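Side-chain contacts in T-cell surface glycoprotein CD1A1 antigen (Gallus gallus, PDB 3JVG), which probably presents lipid antigens to T cells, as other CD1 proteins do, in a groove formed by two helices above a beta sheet of its MHC-I-like domain: residues A[77-82]-A[87-92]; A[116-121]-A[138-143]; A[126-131]-A[152-157]. All blocks are in the same frame, centred on the assembly; numbering follows the deposited sequence.

Interaction 1: A[77-82]-A[87-92]; sequences RLVQMY and YPFVFQ
The end of helix 58-82 lies over the start of strand 89-99, with the CA atoms of Val79 and Phe91 9.0 Å apart, so the gap is spanned mainly by side chains. Val79 does most of the bridging by splitting its two methyls between two rings. Its CG1, anti to the backbone N (chi1 161°), abuts the edge of Phe89, with Val79 CG1 3.7 Å from Phe89 CE1. Its CG2 lies over one face of Phe91 in a CH-pi contact, 4.1 Å from the ring centroid and 25° off the ring normal. A beta-branched residue suits this place by offering both methyls close to the helix. Phe89 CE1 also lies at the edge of the Phe91 ring, in its plane, and Phe16 of strand 6-18 packs against Phe89. At the margin the hydroxyl of Tyr87 comes across Gln80, its OH 3.8 Å from Gln80 CA. A water joins the two residues, 2.9 Å from Gln80 O, to which it donates, and 2.6 Å from Tyr87 OH. The end of a groove helix is thus packed on the sheet floor of the MHC-I-like domain by apolar contacts inside and a water bridge at the border, where a helix carbonyl near the C-terminal end gains a partner.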
loop_
_atom_site.group_PDB
_atom_site.type_symbol
_atom_site.label_atom_id
_atom_site.label_comp_id
_atom_site.label_asym_id
_atom_site.label_seq_id
_atom_site.Cartn_x
_atom_site.Cartn_y
_atom_site.Cartn_z
ATOM N N ARG A 77 23.657 -9.289 6.056
ATOM C CA ARG A 77 24.823 -9.939 6.625
ATOM C C ARG A 77 24.528 -10.462 8.016
ATOM O O ARG A 77 24.943 -11.560 8.336
ATOM C CB ARG A 77 26.058 -9.026 6.580
ATOM C CG ARG A 77 26.606 -8.877 5.164
ATOM C CD ARG A 77 27.736 -7.806 5.068
ATOM N N LEU A 78 23.818 -9.696 8.829
ATOM C CA LEU A 78 23.490 -10.146 10.177
ATOM C C LEU A 78 22.643 -11.405 10.192
ATOM O O LEU A 78 22.921 -12.318 10.969
ATOM C CB LEU A 78 22.771 -9.057 10.975
ATOM C CG LEU A 78 23.681 -7.922 11.465
ATOM C CD1 LEU A 78 22.808 -6.816 12.009
ATOM C CD2 LEU A 78 24.709 -8.380 12.520
ATOM N N VAL A 79 21.618 -11.433 9.322
ATOM C CA VAL A 79 20.711 -12.558 9.174
ATOM C C VAL A 79 21.477 -13.801 8.765
ATOM O O VAL A 79 21.333 -14.846 9.372
ATOM C CB VAL A 79 19.602 -12.244 8.131
ATOM C CG1 VAL A 79 18.950 -13.516 7.642
ATOM C CG2 VAL A 79 18.553 -11.260 8.690
ATOM N N GLN A 80 22.323 -13.689 7.751
ATOM C CA GLN A 80 23.062 -14.852 7.278
ATOM C C GLN A 80 24.010 -15.379 8.322
ATOM O O GLN A 80 24.151 -16.593 8.462
ATOM C CB GLN A 80 23.835 -14.528 6.008
ATOM C CG GLN A 80 22.938 -14.291 4.823
ATOM C CD GLN A 80 23.724 -13.797 3.627
ATOM O OE1 GLN A 80 24.912 -13.429 3.745
ATOM N NE2 GLN A 80 23.085 -13.812 2.457
ATOM N N MET A 81 24.625 -14.465 9.072
ATOM C CA MET A 81 25.549 -14.811 10.160
ATOM C C MET A 81 24.876 -15.542 11.333
ATOM O O MET A 81 25.406 -16.503 11.843
ATOM C CB MET A 81 26.312 -13.565 10.635
ATOM C CG MET A 81 27.302 -13.789 11.766
ATOM S SD MET A 81 28.707 -12.612 11.785
ATOM C CE MET A 81 29.651 -13.267 13.162
ATOM N N TYR A 82 23.685 -15.114 11.724
ATOM C CA TYR A 82 23.089 -15.592 12.964
ATOM C C TYR A 82 21.831 -16.467 12.894
ATOM O O TYR A 82 21.286 -16.782 13.939
ATOM C CB TYR A 82 22.816 -14.403 13.876
ATOM C CG TYR A 82 24.058 -13.690 14.317
ATOM C CD1 TYR A 82 24.843 -14.196 15.362
ATOM C CD2 TYR A 82 24.459 -12.507 13.694
ATOM C CE1 TYR A 82 25.995 -13.534 15.778
ATOM C CE2 TYR A 82 25.614 -11.832 14.105
ATOM C CZ TYR A 82 26.377 -12.354 15.146
ATOM O OH TYR A 82 27.506 -11.704 15.544
ATOM N N TYR A 87 16.295 -21.811 4.766
ATOM C CA TYR A 87 15.935 -20.961 3.640
ATOM C C TYR A 87 14.750 -21.645 3.016
ATOM O O TYR A 87 14.592 -22.817 3.270
ATOM C CB TYR A 87 17.176 -20.834 2.729
ATOM C CG TYR A 87 18.287 -20.072 3.475
ATOM C CD1 TYR A 87 18.127 -18.719 3.747
ATOM C CD2 TYR A 87 19.455 -20.708 3.968
ATOM C CE1 TYR A 87 19.083 -17.986 4.452
ATOM C CE2 TYR A 87 20.450 -19.971 4.693
ATOM C CZ TYR A 87 20.259 -18.589 4.931
ATOM O OH TYR A 87 21.153 -17.741 5.643
ATOM N N PRO A 88 13.848 -20.925 2.293
ATOM C CA PRO A 88 13.632 -19.461 2.109
ATOM C C PRO A 88 12.781 -18.783 3.218
ATOM O O PRO A 88 11.923 -19.408 3.842
ATOM C CB PRO A 88 12.928 -19.380 0.754
ATOM C CG PRO A 88 12.122 -20.660 0.708
ATOM C CD PRO A 88 12.932 -21.713 1.446
ATOM N N PHE A 89 13.056 -17.518 3.485
ATOM C CA PHE A 89 12.260 -16.771 4.450
ATOM C C PHE A 89 12.349 -15.287 4.145
ATOM O O PHE A 89 13.186 -14.857 3.343
ATOM C CB PHE A 89 12.678 -17.064 5.902
ATOM C CG PHE A 89 14.139 -16.867 6.167
ATOM C CD1 PHE A 89 14.666 -15.601 6.329
ATOM C CD2 PHE A 89 14.990 -17.958 6.254
ATOM C CE1 PHE A 89 16.038 -15.438 6.560
ATOM C CE2 PHE A 89 16.357 -17.794 6.501
ATOM C CZ PHE A 89 16.876 -16.536 6.652
ATOM N N VAL A 90 11.486 -14.511 4.794
ATOM C CA VAL A 90 11.446 -13.102 4.537
ATOM C C VAL A 90 11.488 -12.241 5.791
ATOM O O VAL A 90 10.800 -12.539 6.803
ATOM C CB VAL A 90 10.381 -12.678 3.386
ATOM C CG1 VAL A 90 9.642 -13.829 2.763
ATOM C CG2 VAL A 90 9.534 -11.408 3.672
ATOM N N PHE A 91 12.330 -11.227 5.723
ATOM C CA PHE A 91 12.362 -10.169 6.708
ATOM C C PHE A 91 11.840 -8.905 6.069
ATOM O O PHE A 91 12.013 -8.708 4.852
ATOM C CB PHE A 91 13.760 -9.926 7.235
ATOM C CG PHE A 91 14.163 -10.833 8.320
ATOM C CD1 PHE A 91 14.812 -12.021 8.028
ATOM C CD2 PHE A 91 13.906 -10.496 9.642
ATOM C CE1 PHE A 91 15.209 -12.924 9.070
ATOM C CE2 PHE A 91 14.303 -11.331 10.714
ATOM C CZ PHE A 91 14.960 -12.568 10.432
ATOM N N GLN A 92 11.177 -8.097 6.897
ATOM C CA GLN A 92 10.783 -6.753 6.567
ATOM C C GLN A 92 11.147 -5.746 7.669
ATOM O O GLN A 92 11.250 -6.113 8.883
ATOM C CB GLN A 92 9.271 -6.720 6.250
ATOM C CG GLN A 92 8.823 -7.683 5.142
ATOM C CD GLN A 92 7.343 -8.034 5.277
ATOM O OE1 GLN A 92 7.017 -9.030 5.918
ATOM N NE2 GLN A 92 6.448 -7.150 4.788
HETATM O O HOH W 1 23.089 -18.870 6.981
#

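Interaction 2: A[116-121]-A[138-143]; sequences QNFLRF and AKAEHL. With NAG (2-acetamido-2-deoxy-beta-D-glucopyranose), chain H.
A classic beta bulge sets Phe118 and Leu119 together opposite Ile111, and these two consecutive residues both reach the same methyl, Ala140 CB, on the helix above. Strand 116-121 and helix 138-143 run nearly parallel, their axes 16° apart and 8.5 Å from each other at the closest. Phe118 has its ring swung anti to the backbone N (chi1 171°), which carries the far rim to the helix: Phe118 CE2 stands 3.6 Å from Ala140 CB, with CZ equally near. The methyl approaches the ring obliquely. Leu119 forks beneath the helix. Its CD2 touches Ala140 CB at 3.7 Å, while CD1 goes to the next residue, 3.7 Å from Glu141 CA and close to its CB. Alanine suits the point where the strand side chains converge, since its short methyl lets a ring and a branched chain come close to the helix backbone. Glu141 meets the strand with its backbone and CB; its bent chain carries the carboxylate away, and OE1 lies over the centre of one face of the His142 ring. That imidazole folds back along the helix, where His142 ND1 donates to Ala138 O at 2.8 Å in a bent bond (135°), standing above the carbonyl plane. The carbonyl also accepts from His142 N, the two donors arriving from opposite faces of its plane. On the outer side, the acetamido methyl of a glycan sugar rests against His142 CB. Helices packed across an eight-stranded antiparallel sheet, the floor of the groove, make the MHC-I-like fold, and this contact seats one of them.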
loop_
_atom_site.group_PDB
_atom_site.type_symbol
_atom_site.label_atom_id
_atom_site.label_comp_id
_atom_site.label_asym_id
_atom_site.label_seq_id
_atom_site.Cartn_x
_atom_site.Cartn_y
_atom_site.Cartn_z
ATOM N N GLN A 116 5.289 -11.325 10.613
ATOM C CA GLN A 116 4.798 -10.978 11.945
ATOM C C GLN A 116 5.825 -10.164 12.674
ATOM O O GLN A 116 6.983 -10.386 12.466
ATOM C CB GLN A 116 4.607 -12.261 12.801
ATOM C CG GLN A 116 3.458 -13.181 12.400
ATOM C CD GLN A 116 2.118 -12.475 12.356
ATOM O OE1 GLN A 116 1.777 -11.659 13.233
ATOM N NE2 GLN A 116 1.328 -12.799 11.329
ATOM N N ASN A 117 5.402 -9.234 13.541
ATOM C CA ASN A 117 6.322 -8.411 14.355
ATOM C C ASN A 117 7.345 -9.339 14.955
ATOM O O ASN A 117 6.983 -10.348 15.522
ATOM C CB ASN A 117 5.561 -7.731 15.489
ATOM C CG ASN A 117 4.547 -6.752 14.981
ATOM O OD1 ASN A 117 4.741 -6.190 13.893
ATOM N ND2 ASN A 117 3.487 -6.511 15.746
ATOM N N PHE A 118 8.614 -8.986 14.831
ATOM C CA PHE A 118 9.680 -9.826 15.312
ATOM C C PHE A 118 10.594 -9.044 16.295
ATOM O O PHE A 118 11.038 -9.567 17.339
ATOM C CB PHE A 118 10.409 -10.340 14.063
ATOM C CG PHE A 118 11.689 -11.079 14.342
ATOM C CD1 PHE A 118 11.676 -12.436 14.679
ATOM C CD2 PHE A 118 12.887 -10.432 14.197
ATOM C CE1 PHE A 118 12.862 -13.141 14.900
ATOM C CE2 PHE A 118 14.107 -11.103 14.390
ATOM C CZ PHE A 118 14.097 -12.485 14.745
ATOM N N LEU A 119 10.864 -7.784 15.983
ATOM C CA LEU A 119 11.656 -6.947 16.867
ATOM C C LEU A 119 11.112 -5.533 16.788
ATOM O O LEU A 119 10.709 -5.087 15.716
ATOM C CB LEU A 119 13.080 -6.998 16.396
ATOM C CG LEU A 119 14.311 -7.248 17.208
ATOM C CD1 LEU A 119 14.148 -8.143 18.461
ATOM C CD2 LEU A 119 15.444 -7.731 16.237
ATOM N N ARG A 120 11.079 -4.842 17.911
ATOM C CA ARG A 120 10.576 -3.487 17.951
ATOM C C ARG A 120 11.508 -2.608 18.829
ATOM O O ARG A 120 11.840 -2.955 19.983
ATOM C CB ARG A 120 9.146 -3.430 18.489
ATOM C CG ARG A 120 8.671 -2.009 18.803
ATOM C CD ARG A 120 7.178 -1.970 19.232
ATOM N NE ARG A 120 6.291 -2.292 18.092
ATOM C CZ ARG A 120 5.006 -2.598 18.184
ATOM N NH1 ARG A 120 4.392 -2.670 19.366
ATOM N NH2 ARG A 120 4.329 -2.861 17.070
ATOM N N PHE A 121 11.929 -1.481 18.254
ATOM C CA PHE A 121 12.741 -0.546 18.967
ATOM C C PHE A 121 11.945 0.227 20.010
ATOM O O PHE A 121 10.808 0.660 19.766
ATOM C CB PHE A 121 13.398 0.423 18.002
ATOM C CG PHE A 121 14.589 1.192 18.620
ATOM C CD1 PHE A 121 15.820 0.558 18.843
ATOM C CD2 PHE A 121 14.463 2.528 18.970
ATOM C CE1 PHE A 121 16.924 1.268 19.424
ATOM C CE2 PHE A 121 15.541 3.244 19.534
ATOM C CZ PHE A 121 16.774 2.597 19.765
ATOM N N ALA A 138 14.261 -14.189 20.427
ATOM C CA ALA A 138 15.092 -14.072 21.622
ATOM C C ALA A 138 16.551 -13.826 21.257
ATOM O O ALA A 138 17.168 -12.976 21.839
ATOM C CB ALA A 138 14.975 -15.305 22.512
ATOM N N LYS A 139 17.093 -14.548 20.278
ATOM C CA LYS A 139 18.501 -14.339 19.891
ATOM C C LYS A 139 18.674 -12.940 19.331
ATOM O O LYS A 139 19.550 -12.194 19.766
ATOM C CB LYS A 139 18.920 -15.343 18.841
ATOM C CG LYS A 139 20.377 -15.282 18.420
ATOM C CD LYS A 139 20.726 -16.557 17.604
ATOM C CE LYS A 139 22.143 -16.522 17.019
ATOM N NZ LYS A 139 22.550 -17.876 16.524
ATOM N N ALA A 140 17.811 -12.569 18.395
ATOM C CA ALA A 140 17.901 -11.260 17.739
ATOM C C ALA A 140 17.882 -10.122 18.766
ATOM O O ALA A 140 18.658 -9.176 18.679
ATOM C CB ALA A 140 16.762 -11.114 16.748
ATOM N N GLU A 141 17.026 -10.246 19.781
ATOM C CA GLU A 141 16.880 -9.224 20.791
ATOM C C GLU A 141 18.166 -9.101 21.588
ATOM O O GLU A 141 18.668 -8.007 21.798
ATOM C CB GLU A 141 15.693 -9.503 21.710
ATOM C CG GLU A 141 15.366 -8.342 22.659
ATOM C CD GLU A 141 16.256 -8.344 23.908
ATOM O OE1 GLU A 141 16.633 -9.432 24.422
ATOM O OE2 GLU A 141 16.609 -7.253 24.378
ATOM N N HIS A 142 18.737 -10.222 21.991
ATOM C CA HIS A 142 19.988 -10.124 22.763
ATOM C C HIS A 142 21.169 -9.593 21.967
ATOM O O HIS A 142 22.009 -8.850 22.498
ATOM C CB HIS A 142 20.293 -11.454 23.390
ATOM C CG HIS A 142 19.348 -11.798 24.488
ATOM N ND1 HIS A 142 18.358 -12.741 24.347
ATOM C CD2 HIS A 142 19.236 -11.311 25.755
ATOM C CE1 HIS A 142 17.683 -12.833 25.482
ATOM N NE2 HIS A 142 18.192 -11.979 26.353
ATOM N N LEU A 143 21.191 -9.932 20.676
ATOM C CA LEU A 143 22.249 -9.495 19.775
ATOM C C LEU A 143 22.191 -7.979 19.606
ATOM O O LEU A 143 23.192 -7.287 19.763
ATOM C CB LEU A 143 22.098 -10.208 18.421
ATOM C CG LEU A 143 22.968 -9.756 17.246
ATOM C CD1 LEU A 143 24.514 -10.015 17.425
ATOM C CD2 LEU A 143 22.465 -10.410 15.974
HETATM C C1 NAG H . 26.469 -9.877 24.393
HETATM C C2 NAG H . 26.454 -11.299 23.816
HETATM C C3 NAG H . 27.070 -12.369 24.730
HETATM C C4 NAG H . 28.400 -11.896 25.338
HETATM C C5 NAG H . 28.112 -10.541 25.992
HETATM C C6 NAG H . 29.250 -9.980 26.851
HETATM C C7 NAG H . 24.909 -12.094 22.228
HETATM C C8 NAG H . 23.545 -12.592 21.844
HETATM N N2 NAG H . 25.133 -11.750 23.485
HETATM O O3 NAG H . 27.167 -13.589 24.004
HETATM O O4 NAG H . 28.960 -12.841 26.233
HETATM O O5 NAG H . 27.754 -9.633 24.967
HETATM O O6 NAG H . 30.009 -8.997 26.180
HETATM O O7 NAG H . 25.790 -11.989 21.385
#

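Interaction 3: A[126-131]-A[152-157]; sequences GTWDQM and EVIQVL
The indole of Trp128 meets Ile154 at its edge, near the ring plane, where Trp128 CZ2 lies 3.7 Å from Ile154 CD1; Phe109 and Phe121 also meet this indole in edge-to-face contacts. The Trp128 and Ile154 side chains cross at about a right angle. With CG anti to the carbonyl carbon (chi1 -60°), the large indole extends from strand 127-130 far enough for its benzo rim to touch helix 148-172. Ile154 suits the other side because its CG1 arm carries a slender terminal methyl to the rim. The indole nitrogen is also engaged: Trp128 NE1 donates to Asn151 OD1, at the preceding turn of the same helix, so a polar bond accompanies the apolar touch.

The second point of contact is Gly126, at the start of a G1 beta bulge in which Gly126 and Thr127 both face Asn122. Its positive phi, 56°, is readily adopted by glycine, and its lack of a side chain allows the amide of Gln155 to approach the backbone, with Gln155 NE2 3.3 Å from Gly126 CA. Gln155 NE2 and Gly126 N are two donors and do not bond to each other; the amide nitrogen instead donates to Leu123 O. Glutamine is long enough to make that bond beside the turn. The contact seats helix 148-172 at the edge strand of the MHC-I-like sheet: polar bonds to neighbouring residues orient the tryptophan and glutamine, while the direct meeting of 126-131 with the helix is van der Waals contact.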
loop_
_atom_site.group_PDB
_atom_site.type_symbol
_atom_site.label_atom_id
_atom_site.label_comp_id
_atom_site.label_asym_id
_atom_site.label_seq_id
_atom_site.Cartn_x
_atom_site.Cartn_y
_atom_site.Cartn_z
ATOM N N GLY A 126 16.143 3.151 24.517
ATOM C CA GLY A 126 17.156 2.880 23.527
ATOM C C GLY A 126 17.503 1.405 23.523
ATOM O O GLY A 126 18.670 1.038 23.554
ATOM N N THR A 127 16.500 0.540 23.547
ATOM C CA THR A 127 16.785 -0.868 23.337
ATOM C C THR A 127 15.704 -1.545 22.453
ATOM O O THR A 127 14.822 -0.855 21.946
ATOM C CB THR A 127 16.920 -1.588 24.664
ATOM O OG1 THR A 127 17.578 -2.873 24.466
ATOM C CG2 THR A 127 15.530 -1.708 25.323
ATOM N N TRP A 128 15.790 -2.877 22.339
ATOM C CA TRP A 128 14.888 -3.713 21.550
ATOM C C TRP A 128 13.917 -4.573 22.340
ATOM O O TRP A 128 14.308 -5.239 23.290
ATOM C CB TRP A 128 15.704 -4.560 20.585
ATOM C CG TRP A 128 16.527 -3.692 19.629
ATOM C CD1 TRP A 128 17.790 -3.169 19.855
ATOM C CD2 TRP A 128 16.128 -3.230 18.330
ATOM N NE1 TRP A 128 18.200 -2.441 18.768
ATOM C CE2 TRP A 128 17.199 -2.433 17.826
ATOM C CE3 TRP A 128 14.960 -3.403 17.539
ATOM C CZ2 TRP A 128 17.162 -1.843 16.558
ATOM C CZ3 TRP A 128 14.915 -2.799 16.286
ATOM C CH2 TRP A 128 16.016 -2.017 15.814
ATOM N N ASP A 129 12.643 -4.536 21.935
ATOM C CA ASP A 129 11.615 -5.491 22.411
ATOM C C ASP A 129 11.508 -6.718 21.491
ATOM O O ASP A 129 11.318 -6.591 20.263
ATOM C CB ASP A 129 10.227 -4.839 22.568
ATOM C CG ASP A 129 10.262 -3.495 23.361
ATOM O OD1 ASP A 129 11.194 -3.271 24.176
ATOM O OD2 ASP A 129 9.337 -2.652 23.158
ATOM N N GLN A 130 11.606 -7.896 22.119
ATOM C CA GLN A 130 11.367 -9.170 21.478
ATOM C C GLN A 130 9.863 -9.263 21.219
ATOM O O GLN A 130 9.055 -9.133 22.163
ATOM C CB GLN A 130 11.853 -10.295 22.412
ATOM C CG GLN A 130 11.669 -11.727 21.884
ATOM C CD GLN A 130 12.028 -12.840 22.928
ATOM O OE1 GLN A 130 12.806 -12.644 23.845
ATOM N NE2 GLN A 130 11.464 -14.006 22.739
ATOM N N MET A 131 9.473 -9.498 19.957
ATOM C CA MET A 131 8.057 -9.560 19.598
ATOM C C MET A 131 7.478 -10.980 19.356
ATOM O O MET A 131 6.263 -11.154 19.279
ATOM C CB MET A 131 7.805 -8.648 18.396
ATOM C CG MET A 131 8.227 -7.179 18.690
ATOM S SD MET A 131 7.296 -6.469 20.087
ATOM C CE MET A 131 5.696 -6.134 19.338
ATOM N N GLU A 152 22.022 4.031 20.631
ATOM C CA GLU A 152 22.130 5.486 20.878
ATOM C C GLU A 152 21.973 6.321 19.600
ATOM O O GLU A 152 21.247 7.288 19.593
ATOM C CB GLU A 152 23.474 5.819 21.541
ATOM C CG GLU A 152 23.503 5.321 22.961
ATOM C CD GLU A 152 24.909 5.154 23.525
ATOM O OE1 GLU A 152 25.920 5.514 22.811
ATOM O OE2 GLU A 152 25.003 4.699 24.704
ATOM N N VAL A 153 22.653 5.931 18.533
ATOM C CA VAL A 153 22.530 6.617 17.245
ATOM C C VAL A 153 21.119 6.421 16.639
ATOM O O VAL A 153 20.520 7.354 16.196
ATOM C CB VAL A 153 23.648 6.189 16.244
ATOM C CG1 VAL A 153 23.486 6.890 14.861
ATOM C CG2 VAL A 153 25.031 6.498 16.856
ATOM N N ILE A 154 20.571 5.216 16.700
ATOM C CA ILE A 154 19.155 4.996 16.237
ATOM C C ILE A 154 18.170 5.972 16.940
ATOM O O ILE A 154 17.298 6.540 16.300
ATOM C CB ILE A 154 18.634 3.508 16.365
ATOM C CG1 ILE A 154 19.366 2.566 15.369
ATOM C CG2 ILE A 154 17.069 3.484 16.165
ATOM C CD1 ILE A 154 19.385 1.033 15.788
ATOM N N GLN A 155 18.385 6.235 18.219
ATOM C CA GLN A 155 17.505 7.131 18.973
ATOM C C GLN A 155 17.449 8.518 18.372
ATOM O O GLN A 155 16.392 9.141 18.294
ATOM C CB GLN A 155 17.985 7.278 20.429
ATOM C CG GLN A 155 17.642 6.113 21.328
ATOM C CD GLN A 155 18.357 6.254 22.701
ATOM O OE1 GLN A 155 19.592 6.427 22.738
ATOM N NE2 GLN A 155 17.594 6.190 23.796
ATOM N N VAL A 156 18.619 9.013 17.998
ATOM C CA VAL A 156 18.715 10.330 17.386
ATOM C C VAL A 156 18.165 10.325 15.966
ATOM O O VAL A 156 17.588 11.319 15.535
ATOM C CB VAL A 156 20.165 10.859 17.371
ATOM C CG1 VAL A 156 20.239 12.100 16.574
ATOM C CG2 VAL A 156 20.624 11.239 18.788
ATOM N N LEU A 157 18.409 9.244 15.227
ATOM C CA LEU A 157 17.912 9.154 13.865
ATOM C C LEU A 157 16.400 9.235 13.885
ATOM O O LEU A 157 15.803 9.984 13.102
ATOM C CB LEU A 157 18.372 7.841 13.184
ATOM C CG LEU A 157 19.672 8.007 12.300
ATOM C CD1 LEU A 157 20.235 9.408 12.115
ATOM C CD2 LEU A 157 20.809 7.055 12.551
#

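Overall arrangement
From the N terminus, interaction 1 comes first: it closes the short turn between helix 58-82 and strand 89-99, and is complete before the others begin. Interactions 2 and 3 cross, since 126-131 lies between 116-121 and 138-143, while 152-157 follows both. Interaction 2 joins strand 116-122 to helix 135-145, closing over strand 127-130 and the start of that helix; interaction 3 joins edge strand 127-130 to helix 148-172, closing over helix 135-145 and the start of helix 148-172. Backbone pairing of Arg120 with Asp129 and of Phe118 with Met131 links these two. Phe91 and Phe118 connect interactions 1 and 2, as do Tyr82 and Leu143. All three attach helices to one antiparallel sheet of the MHC-I-like domain.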